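Local coordinates for protein galactose mutarotase related enzyme (Lactobacillus casei, PDB 3Q1N) that is probably a carbohydrate-binding isomerase of the aldose 1-epimerase family, in which related enzymes interconvert the anomers of sugars such as galactose, at residues 106-111 with 130-135; 136-141 with 277-282. One frame throughout, in Å; residues are numbered along the deposited sequence.

Contact 1: 106-111 with 130-135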
ATOM      1  N   PRO A 106      -4.980 -12.878 -17.586  1.00 14.92           N
ATOM      2  CA  PRO A 106      -4.979 -12.891 -19.072  1.00 14.82           C
ATOM      3  C   PRO A 106      -5.484 -11.587 -19.689  1.00 14.82           C
ATOM      4  O   PRO A 106      -6.454 -11.558 -20.472  1.00 15.32           O
ATOM      5  CB  PRO A 106      -5.892 -14.082 -19.379  1.00 15.21           C
ATOM      6  CG  PRO A 106      -6.865 -14.101 -18.243  1.00 16.50           C
ATOM      7  CD  PRO A 106      -6.075 -13.692 -17.028  1.00 14.48           C
ATOM      8  N   PHE A 107      -4.852 -10.488 -19.262  1.00 13.88           N
ATOM      9  CA  PHE A 107      -5.250  -9.159 -19.661  1.00 13.23           C
ATOM     10  C   PHE A 107      -4.048  -8.355 -20.079  1.00 13.38           C
ATOM     11  O   PHE A 107      -3.007  -8.316 -19.404  1.00 14.83           O
ATOM     12  CB  PHE A 107      -5.964  -8.400 -18.493  1.00 12.98           C
ATOM     13  CG  PHE A 107      -7.188  -9.080 -17.999  1.00 11.83           C
ATOM     14  CD1 PHE A 107      -8.393  -8.922 -18.653  1.00 12.39           C
ATOM     15  CD2 PHE A 107      -7.160  -9.910 -16.875  1.00 14.04           C
ATOM     16  CE1 PHE A 107      -9.523  -9.589 -18.227  1.00 12.66           C
ATOM     17  CE2 PHE A 107      -8.286 -10.556 -16.455  1.00 14.08           C
ATOM     18  CZ  PHE A 107      -9.480 -10.381 -17.143  1.00 13.07           C
ATOM     19  N   GLU A 108      -4.208  -7.656 -21.201  1.00 13.30           N
ATOM     20  CA  GLU A 108      -3.361  -6.524 -21.509  1.00 12.94           C
ATOM     21  C   GLU A 108      -3.718  -5.322 -20.638  1.00 12.70           C
ATOM     22  O   GLU A 108      -4.894  -4.984 -20.434  1.00 12.11           O
ATOM     23  CB  GLU A 108      -3.412  -6.181 -23.012  1.00 13.12           C
ATOM     24  CG  GLU A 108      -3.042  -7.365 -23.880  1.00 13.62           C
ATOM     25  CD  GLU A 108      -2.714  -6.993 -25.297  1.00 16.30           C
ATOM     26  OE1 GLU A 108      -3.066  -5.896 -25.741  1.00 14.97           O
ATOM     27  OE2 GLU A 108      -2.108  -7.861 -25.994  1.00 17.15           O
ATOM     28  N   TYR A 109      -2.681  -4.714 -20.058  1.00 13.11           N
ATOM     29  CA  TYR A 109      -2.874  -3.587 -19.161  1.00 12.57           C
ATOM     30  C   TYR A 109      -1.768  -2.588 -19.258  1.00 12.76           C
ATOM     31  O   TYR A 109      -0.644  -2.914 -19.700  1.00 12.91           O
ATOM     32  CB  TYR A 109      -3.033  -4.062 -17.690  1.00 13.26           C
ATOM     33  CG  TYR A 109      -1.745  -4.608 -17.051  1.00 12.11           C
ATOM     34  CD1 TYR A 109      -0.782  -3.733 -16.495  1.00 13.31           C
ATOM     35  CD2 TYR A 109      -1.461  -5.984 -17.053  1.00 12.65           C
ATOM     36  CE1 TYR A 109       0.362  -4.235 -15.936  1.00 13.49           C
ATOM     37  CE2 TYR A 109      -0.300  -6.483 -16.512  1.00 12.96           C
ATOM     38  CZ  TYR A 109       0.613  -5.621 -15.947  1.00 13.83           C
ATOM     39  OH  TYR A 109       1.803  -6.110 -15.396  1.00 14.09           O
ATOM     40  N   THR A 110      -2.067  -1.393 -18.767  1.00 13.25           N
ATOM     41  CA  THR A 110      -1.025  -0.411 -18.478  1.00 13.55           C
ATOM     42  C   THR A 110      -1.179   0.018 -17.027  1.00 13.99           C
ATOM     43  O   THR A 110      -2.278   0.276 -16.573  1.00 13.83           O
ATOM     44  CB  THR A 110      -1.087   0.817 -19.367  1.00 14.04           C
ATOM     45  OG1 THR A 110      -1.004   0.442 -20.743  1.00 14.78           O
ATOM     46  CG2 THR A 110       0.086   1.780 -19.057  1.00 14.64           C
ATOM     47  N   LEU A 111      -0.059   0.028 -16.288  1.00 14.00           N
ATOM     48  CA  LEU A 111      -0.032   0.563 -14.959  1.00 14.12           C
ATOM     49  C   LEU A 111       0.989   1.666 -14.957  1.00 14.41           C
ATOM     50  O   LEU A 111       2.174   1.415 -15.140  1.00 14.72           O
ATOM     51  CB  LEU A 111       0.320  -0.531 -13.928  1.00 13.88           C
ATOM     52  CG  LEU A 111       0.535  -0.087 -12.499  1.00 15.92           C
ATOM     53  CD1 LEU A 111      -0.733   0.633 -11.965  1.00 17.83           C
ATOM     54  CD2 LEU A 111       0.923  -1.318 -11.623  1.00 16.86           C
ATOM     55  N   ASN A 130      -7.195  -0.713 -18.712  1.00 12.45           N
ATOM     56  CA  ASN A 130      -7.568  -2.005 -19.305  1.00 12.96           C
ATOM     57  C   ASN A 130      -7.326  -1.916 -20.805  1.00 12.86           C
ATOM     58  O   ASN A 130      -8.136  -1.347 -21.531  1.00 14.71           O
ATOM     59  CB  ASN A 130      -9.043  -2.359 -19.002  1.00 12.28           C
ATOM     60  CG  ASN A 130      -9.434  -3.688 -19.602  1.00 12.29           C
ATOM     61  OD1 ASN A 130      -8.533  -4.390 -20.097  1.00 12.32           O
ATOM     62  ND2 ASN A 130     -10.743  -4.045 -19.588  1.00 11.25           N
ATOM     63  N   ASP A 131      -6.235  -2.490 -21.276  1.00 13.27           N
ATOM     64  CA  ASP A 131      -5.924  -2.496 -22.686  1.00 13.44           C
ATOM     65  C   ASP A 131      -6.485  -3.732 -23.411  1.00 13.98           C
ATOM     66  O   ASP A 131      -6.255  -3.895 -24.605  1.00 14.68           O
ATOM     67  CB  ASP A 131      -4.408  -2.439 -22.919  1.00 13.76           C
ATOM     68  CG  ASP A 131      -3.787  -1.125 -22.489  1.00 15.10           C
ATOM     69  OD1 ASP A 131      -4.451  -0.056 -22.592  1.00 17.20           O
ATOM     70  OD2 ASP A 131      -2.614  -1.196 -22.104  1.00 16.18           O
ATOM     71  N   ASP A 132      -7.291  -4.522 -22.725  1.00 12.97           N
ATOM     72  CA  ASP A 132      -7.830  -5.765 -23.264  1.00 13.26           C
ATOM     73  C   ASP A 132      -9.244  -5.510 -23.814  1.00 13.92           C
ATOM     74  O   ASP A 132      -9.876  -4.488 -23.551  1.00 14.65           O
ATOM     75  CB  ASP A 132      -7.955  -6.781 -22.118  1.00 12.81           C
ATOM     76  CG  ASP A 132      -7.682  -8.185 -22.561  1.00 12.89           C
ATOM     77  OD1 ASP A 132      -6.492  -8.571 -22.701  1.00 13.53           O
ATOM     78  OD2 ASP A 132      -8.654  -8.895 -22.844  1.00 13.73           O
ATOM     79  N   SER A 133      -9.733  -6.470 -24.592  1.00 14.53           N
ATOM     80  CA  SER A 133     -11.135  -6.511 -25.015  0.50 14.48           C
ATOM     81  C   SER A 133     -12.043  -7.079 -23.923  1.00 14.59           C
ATOM     82  O   SER A 133     -13.230  -6.837 -23.923  1.00 13.75           O
ATOM     83  CB  SER A 133     -11.289  -7.366 -26.291  0.50 15.13           C
ATOM     84  OG  SER A 133     -10.944  -8.714 -26.042  0.50 14.53           O
ATOM     85  N   LYS A 134     -11.468  -7.858 -23.018  1.00 13.77           N
ATOM     86  CA  LYS A 134     -12.230  -8.448 -21.930  1.00 13.77           C
ATOM     87  C   LYS A 134     -12.348  -7.440 -20.798  1.00 13.84           C
ATOM     88  O   LYS A 134     -11.475  -6.598 -20.638  1.00 15.12           O
ATOM     89  CB  LYS A 134     -11.548  -9.713 -21.381  1.00 13.52           C
ATOM     90  CG  LYS A 134     -11.454 -10.824 -22.420  1.00 13.90           C
ATOM     91  CD  LYS A 134     -10.934 -12.100 -21.747  1.00 15.88           C
ATOM     92  CE  LYS A 134      -9.500 -12.046 -21.246  1.00 15.84           C
ATOM     93  NZ  LYS A 134      -8.500 -11.698 -22.330  1.00 15.27           N
ATOM     94  N   SER A 135     -13.390  -7.600 -19.985  1.00 13.65           N
ATOM     95  CA  SER A 135     -13.555  -6.811 -18.753  1.00 13.66           C
ATOM     96  C   SER A 135     -12.491  -7.222 -17.754  1.00 13.10           C
ATOM     97  O   SER A 135     -12.346  -8.392 -17.496  1.00 13.33           O
ATOM     98  CB  SER A 135     -14.929  -7.064 -18.179  1.00 13.98           C
ATOM     99  OG  SER A 135     -15.950  -6.694 -19.137  1.00 15.80           O
TER

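Contact 2: 136-141 with 277-282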
HETATM    1  N   MSE A 136     -11.763  -6.249 -17.195  1.00 12.13           N
HETATM    2  CA  MSE A 136     -10.583  -6.512 -16.336  1.00 12.69           C
HETATM    3  C   MSE A 136     -10.848  -6.127 -14.885  1.00 12.81           C
HETATM    4  O   MSE A 136     -11.010  -4.955 -14.555  1.00 12.12           O
HETATM    5  CB  MSE A 136      -9.386  -5.758 -16.865  1.00 12.85           C
HETATM    6  CG  MSE A 136      -8.085  -6.029 -16.080  1.00 12.54           C
HETATM    7 SE   MSE A 136      -6.530  -5.079 -16.676  0.75 10.61          SE
HETATM    8  CE  MSE A 136      -6.776  -3.511 -15.615  1.00 13.90           C
ATOM      9  N   PRO A 137     -10.840  -7.120 -13.994  1.00 12.64           N
ATOM     10  CA  PRO A 137     -11.012  -6.854 -12.567  1.00 12.86           C
ATOM     11  C   PRO A 137      -9.625  -6.739 -11.927  1.00 13.12           C
ATOM     12  O   PRO A 137      -8.729  -7.484 -12.267  1.00 12.29           O
ATOM     13  CB  PRO A 137     -11.781  -8.061 -12.084  1.00 13.12           C
ATOM     14  CG  PRO A 137     -11.243  -9.212 -13.017  1.00 13.32           C
ATOM     15  CD  PRO A 137     -10.788  -8.570 -14.303  1.00 12.91           C
ATOM     16  N   PHE A 138      -9.473  -5.795 -10.994  1.00 12.63           N
ATOM     17  CA  PHE A 138      -8.166  -5.638 -10.334  1.00 12.74           C
ATOM     18  C   PHE A 138      -8.309  -4.987  -8.978  1.00 12.63           C
ATOM     19  O   PHE A 138      -9.343  -4.390  -8.648  1.00 13.11           O
ATOM     20  CB  PHE A 138      -7.225  -4.758 -11.193  1.00 12.28           C
ATOM     21  CG  PHE A 138      -7.583  -3.303 -11.152  1.00 11.84           C
ATOM     22  CD1 PHE A 138      -8.588  -2.788 -11.973  1.00 11.79           C
ATOM     23  CD2 PHE A 138      -7.006  -2.475 -10.239  1.00 11.98           C
ATOM     24  CE1 PHE A 138      -9.013  -1.502 -11.839  1.00 14.04           C
ATOM     25  CE2 PHE A 138      -7.398  -1.147 -10.096  1.00 14.14           C
ATOM     26  CZ  PHE A 138      -8.422  -0.640 -10.937  1.00 14.25           C
ATOM     27  N   ALA A 139      -7.249  -5.163  -8.188  1.00 12.42           N
ATOM     28  CA  ALA A 139      -7.000  -4.370  -6.990  1.00 12.49           C
ATOM     29  C   ALA A 139      -5.668  -3.656  -7.123  1.00 12.27           C
ATOM     30  O   ALA A 139      -4.771  -4.114  -7.825  1.00 12.92           O
ATOM     31  CB  ALA A 139      -7.005  -5.264  -5.689  1.00 12.12           C
ATOM     32  N   LEU A 140      -5.533  -2.519  -6.448  1.00 12.38           N
ATOM     33  CA  LEU A 140      -4.264  -1.764  -6.461  0.50 13.13           C
ATOM     34  C   LEU A 140      -3.999  -1.250  -5.060  1.00 13.30           C
ATOM     35  O   LEU A 140      -4.871  -0.635  -4.443  1.00 13.17           O
ATOM     36  CB  LEU A 140      -4.336  -0.580  -7.444  0.50 13.25           C
ATOM     37  CG  LEU A 140      -3.027   0.235  -7.585  0.50 14.29           C
ATOM     38  CD1 LEU A 140      -2.818   1.255  -6.498  0.50 14.65           C
ATOM     39  CD2 LEU A 140      -1.841  -0.677  -7.637  0.50 14.30           C
ATOM     40  N   GLY A 141      -2.806  -1.511  -4.547  1.00 14.30           N
ATOM     41  CA  GLY A 141      -2.408  -0.962  -3.245  1.00 14.53           C
ATOM     42  C   GLY A 141      -0.955  -0.503  -3.254  1.00 14.07           C
ATOM     43  O   GLY A 141      -0.185  -0.802  -4.187  1.00 14.02           O
ATOM     44  N   THR A 277     -12.284  -3.695  -8.561  1.00 12.97           N
ATOM     45  CA  THR A 277     -12.856  -2.823  -9.562  1.00 13.28           C
ATOM     46  C   THR A 277     -12.801  -3.534 -10.920  1.00 12.86           C
ATOM     47  O   THR A 277     -11.750  -4.030 -11.291  1.00 13.18           O
ATOM     48  CB  THR A 277     -12.051  -1.536  -9.681  1.00 13.91           C
ATOM     49  OG1 THR A 277     -11.989  -0.874  -8.413  1.00 15.17           O
ATOM     50  CG2 THR A 277     -12.706  -0.545 -10.726  1.00 14.92           C
ATOM     51  N   THR A 278     -13.929  -3.568 -11.633  1.00 13.14           N
ATOM     52  CA  THR A 278     -13.980  -4.119 -12.991  1.00 13.70           C
ATOM     53  C   THR A 278     -14.018  -3.001 -14.032  1.00 13.82           C
ATOM     54  O   THR A 278     -14.939  -2.205 -14.071  1.00 14.44           O
ATOM     55  CB  THR A 278     -15.149  -5.098 -13.223  1.00 14.36           C
ATOM     56  OG1 THR A 278     -15.051  -6.188 -12.278  1.00 14.36           O
ATOM     57  CG2 THR A 278     -15.113  -5.677 -14.687  1.00 14.09           C
ATOM     58  N   LEU A 279     -12.996  -2.943 -14.844  1.00 13.25           N
ATOM     59  CA  LEU A 279     -12.948  -1.969 -15.936  1.00 13.22           C
ATOM     60  C   LEU A 279     -13.462  -2.533 -17.233  1.00 13.33           C
ATOM     61  O   LEU A 279     -13.090  -3.624 -17.662  1.00 12.98           O
ATOM     62  CB  LEU A 279     -11.508  -1.490 -16.113  1.00 13.12           C
ATOM     63  CG  LEU A 279     -10.953  -0.526 -15.051  1.00 13.96           C
ATOM     64  CD1 LEU A 279      -9.413  -0.340 -15.258  1.00 13.90           C
ATOM     65  CD2 LEU A 279     -11.692   0.795 -15.033  1.00 15.51           C
ATOM     66  N   SER A 280     -14.353  -1.787 -17.882  1.00 13.81           N
ATOM     67  CA  SER A 280     -14.717  -2.033 -19.260  1.00 14.42           C
ATOM     68  C   SER A 280     -13.513  -1.964 -20.213  1.00 14.62           C
ATOM     69  O   SER A 280     -12.443  -1.407 -19.863  1.00 14.18           O
ATOM     70  CB  SER A 280     -15.808  -1.031 -19.688  1.00 13.86           C
ATOM     71  OG  SER A 280     -16.989  -1.195 -18.909  1.00 16.34           O
ATOM     72  N   ALA A 281     -13.642  -2.604 -21.383  1.00 14.04           N
ATOM     73  CA  ALA A 281     -12.565  -2.552 -22.367  1.00 14.54           C
ATOM     74  C   ALA A 281     -12.136  -1.118 -22.646  1.00 14.69           C
ATOM     75  O   ALA A 281     -12.986  -0.267 -22.943  1.00 15.28           O
ATOM     76  CB  ALA A 281     -12.967  -3.210 -23.665  1.00 14.07           C
ATOM     77  N   GLY A 282     -10.833  -0.855 -22.540  1.00 14.18           N
ATOM     78  CA  GLY A 282     -10.257   0.446 -22.782  1.00 14.52           C
ATOM     79  C   GLY A 282     -10.451   1.492 -21.704  1.00 14.93           C
ATOM     80  O   GLY A 282      -9.946   2.616 -21.849  1.00 16.30           O
TER
HETATM   81  O   HOH W   1      -9.965  -1.880  -7.128  1.00 20.94           O

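Contact 1: 106-111 with 130-135
The side chains of F107 and D132 cross at about a right angle, and the ring and carboxylate planes are 72° apart. F107 CD1 lies 4.0 Å from D132 CG. CE1 of the same ring comes 3.8 Å from K134 CB and 3.2 Å from S135 O. All three partners approach the ring obliquely. Elsewhere around it, F107 packs on F105, M136 and P137.

D132 divides its two oxygens between the segments. OD1 takes the backbone N-H of E108 at 2.9 Å, on its anti side and somewhat out of the carboxylate plane. The bond is nearly straight (167°). OD2 faces its own loop, where it accepts from K134 N through its anti lone pair. It also forms a salt bridge with K134 NZ, 2.9 Å away. The K134 chain bends at chi3 and chi4, which brings NZ to within 2.8 Å of P106 O, nearly in line with that C=O.

Strands 109-118 and 121-130 form an antiparallel hairpin in the nine-stranded sheet, and this contact lies at its open end. Y109 and N130 make a non-hydrogen-bonded pair there. The chain then leaves the sheet through two successive Asx turns, built on N130 and D132. N130 OD1 closes the first by accepting from D132 N. Replacing D132 by an alanine would probably leave E108 N and K134 N without their acceptor and the K134 ammonium with P106 O but no carboxylate to pair with.

D131 CG stands anti to its carbonyl carbon (chi1 -67°), and OD2 thereby reaches the side chain of T110. T110 OG1 donates to the syn lone pair of D131 OD2 at 2.7 Å. The D131 backbone N also binds E108 O, at 3.0 Å.

Contact 2: 136-141 with 277-282
F138 O accepts a hydrogen bond from T277 N at 3.0 Å, and a water also lies 3.0 Å from it. The same water is 2.6 Å from T277 OG1. The T277 hydroxyl stands beside its own backbone N (chi1 -57°), which turns it to the water.

Three more backbone bonds tie strand 136-138 to strand 277-279. L279 N reaches M136 O at 2.8 Å, M136 N binds L279 O, and F138 N binds T277 O. M136-L279 and F138-T277 are thus hydrogen-bonded antiparallel pairs. P137 and T278 form the non-hydrogen-bonded pair between them. The P137 CA-H instead points at T277 O, 3.2 Å from CA.

Both strands belong to an antiparallel sheet of the beta-rich galactose mutarotase-like fold. M136, F138, T277 and L279 share one of its faces. F138 CG sits in the crowded position between backbone N and carbonyl carbon (chi1 74°). Its CE1 meets L279 CD1 at 3.6 Å and T277 CB at 3.7 Å. The selenomethionine M136 runs alongside L279, with its CE 4.1 Å from L279 CD1. V128 of strand 121-130 touches M136, F138 and L279.

Proline has no N-H to offer, and none is needed toward strand 277-279: the pairing rests on main-chain bonds, and the side chains of M136, F138 and L279 pack together on one face.

In the fold
Contact 2 is the more buried of the two. Contact 1 lies farther out, its centre about 22 Å from the centre of the chain, against about 17 Å for contact 2. Their centres are about 8 Å apart. Segment 130-135 runs straight into 136-141, so one continuous chain leaves the hairpin sheet at contact 1 and enters the other sheet at contact 2. N130 joins them: its ND2 donates to K134 O and also meets L279 O. The chemistry follows the place. Contact 1 relies on the carboxylates and ammonium of a turning loop, which bind main-chain atoms and a hydroxyl of the neighbouring segment. Contact 2 relies on regular strand pairing above an apolar layer.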